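PDB 2V0X: lamina-associated polypeptide 2 isoforms alpha/zeta from Mus musculus, which dimerises through its C-terminal coiled-coil domain and, as a component of the nuclear lamina, probably binds lamin A and chromatin. Local coordinates for residues Arg70-Pro75 and Ala116-Leu121. The protein carries 2 engineered substitutions. Sequence-based numbering, arbitrary orientation.
Sequences RILSVP and AAASAL
Leu72 meets Ala118 twice, once with its backbone and once with its side chain. The carbonyl O of Leu72 lies 3.5 Å from Ala118 CB. Methyl CD2 of Leu72 sits 4.1 Å from the same Ala118 CB. The Ala118 methyl points toward the short helix 66-72, so it is touched by both the backbone and the side-chain end of one residue. Leu72 CD2 also approaches the backbone of the long helix, at 3.7 Å from Ala118 O. The CA atoms of Leu72 and Ala118 are 5.3 Å apart, a close approach that the small alanine permits.

The Leu72 side chain leaves its backbone along the flank of helix 100-146, and its end comes nearer. CG lies anti to the carbonyl carbon (chi1 -59°), and the branch then turns CD2 inward. Leu72 CD2 reaches the next turn of the long helix, where it lies 4.5 Å from Leu121 CG. Leu121 also packs on Val177 of the second subunit.

Helical geometry ends after Leu72, and the chain turns off at Ser73. Ile71 O accepts a hydrogen bond from Tyr114 OH. This bond ties the C-terminal end of helix 66-72 to helix 100-146 beside the leucine contact. Farther along, Pro75 O bonds to Arg191 NH1 of the second subunit, which serves the dimer interface.

Between the two segments the contact is dispersive. Aliphatic side chains meet each other, and methyls lie against backbone carbonyls, Ala118 CB at Leu72 O and Leu72 CD2 at Ala118 O. The segments share no hydrogen bond and bury just 135 Å². The small area and the absence of directional bonds suggest that this contact alone holds the segments together only modestly.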
# COMPACT_ATOMS: atom_id res chain seq x y z
N ARG B 70 5.53 -0.25 17.09
CA ARG B 70 4.13 -0.13 17.50
C ARG B 70 3.24 0.04 16.26
O ARG B 70 2.23 -0.63 16.10
CB ARG B 70 3.96 1.08 18.41
CG ARG B 70 2.53 1.31 18.88
CD ARG B 70 2.31 2.75 19.32
NE ARG B 70 3.36 3.22 20.22
CZ ARG B 70 4.31 4.09 19.88
NH1 ARG B 70 4.34 4.59 18.64
NH2 ARG B 70 5.23 4.44 20.76
N ILE B 71 3.66 0.93 15.37
CA ILE B 71 2.93 1.26 14.15
C ILE B 71 2.81 0.15 13.10
O ILE B 71 1.74 -0.08 12.56
CB ILE B 71 3.54 2.54 13.53
CG1 ILE B 71 2.95 3.76 14.23
CG2 ILE B 71 3.41 2.59 12.00
CD1 ILE B 71 3.71 5.04 13.94
N LEU B 72 3.91 -0.55 12.85
CA LEU B 72 3.96 -1.58 11.82
C LEU B 72 3.28 -2.91 12.11
O LEU B 72 2.92 -3.63 11.18
CB LEU B 72 5.42 -1.81 11.41
CG LEU B 72 6.05 -0.51 10.88
CD1 LEU B 72 7.54 -0.69 10.71
CD2 LEU B 72 5.40 -0.13 9.56
N SER B 73 3.11 -3.23 13.38
CA SER B 73 2.46 -4.48 13.73
C SER B 73 0.93 -4.36 13.78
O SER B 73 0.38 -3.36 14.25
CB SER B 73 3.03 -5.01 15.05
OG SER B 73 3.01 -4.00 16.06
N VAL B 74 0.27 -5.34 13.20
CA VAL B 74 -1.19 -5.41 13.17
C VAL B 74 -1.67 -5.18 14.62
O VAL B 74 -1.24 -5.87 15.53
CB VAL B 74 -1.61 -6.81 12.69
CG1 VAL B 74 -3.11 -6.98 12.81
CG2 VAL B 74 -1.14 -7.04 11.26
N PRO B 75 -2.55 -4.19 14.85
CA PRO B 75 -2.98 -3.99 16.23
C PRO B 75 -3.73 -5.19 16.80
O PRO B 75 -4.46 -5.88 16.10
CB PRO B 75 -3.83 -2.73 16.15
CG PRO B 75 -4.37 -2.75 14.80
CD PRO B 75 -3.23 -3.26 13.94
N ALA B 116 0.02 -5.95 4.66
CA ALA B 116 0.51 -5.64 3.32
C ALA B 116 0.81 -4.14 3.21
O ALA B 116 1.85 -3.74 2.67
CB ALA B 116 -0.52 -6.07 2.25
N ALA B 117 -0.08 -3.31 3.77
CA ALA B 117 0.08 -1.85 3.77
C ALA B 117 1.28 -1.40 4.60
O ALA B 117 2.03 -0.48 4.21
CB ALA B 117 -1.19 -1.20 4.32
N ALA B 118 1.45 -2.01 5.78
CA ALA B 118 2.55 -1.67 6.66
C ALA B 118 3.88 -1.97 5.95
O ALA B 118 4.87 -1.23 6.11
CB ALA B 118 2.45 -2.48 7.95
N SER B 119 3.92 -3.08 5.22
CA SER B 119 5.10 -3.49 4.48
C SER B 119 5.41 -2.46 3.39
O SER B 119 6.56 -2.11 3.17
CB SER B 119 4.89 -4.86 3.84
OG SER B 119 4.50 -5.79 4.82
N ALA B 120 4.38 -2.02 2.67
CA ALA B 120 4.53 -0.99 1.62
C ALA B 120 5.05 0.30 2.26
O ALA B 120 5.85 1.04 1.67
CB ALA B 120 3.19 -0.76 0.95
N LEU B 121 4.67 0.54 3.51
CA LEU B 121 5.11 1.71 4.25
C LEU B 121 6.62 1.58 4.52
O LEU B 121 7.37 2.56 4.37
CB LEU B 121 4.33 1.81 5.56
CG LEU B 121 4.27 2.96 6.56
CD1 LEU B 121 5.63 3.49 6.90
CD2 LEU B 121 3.38 4.04 6.05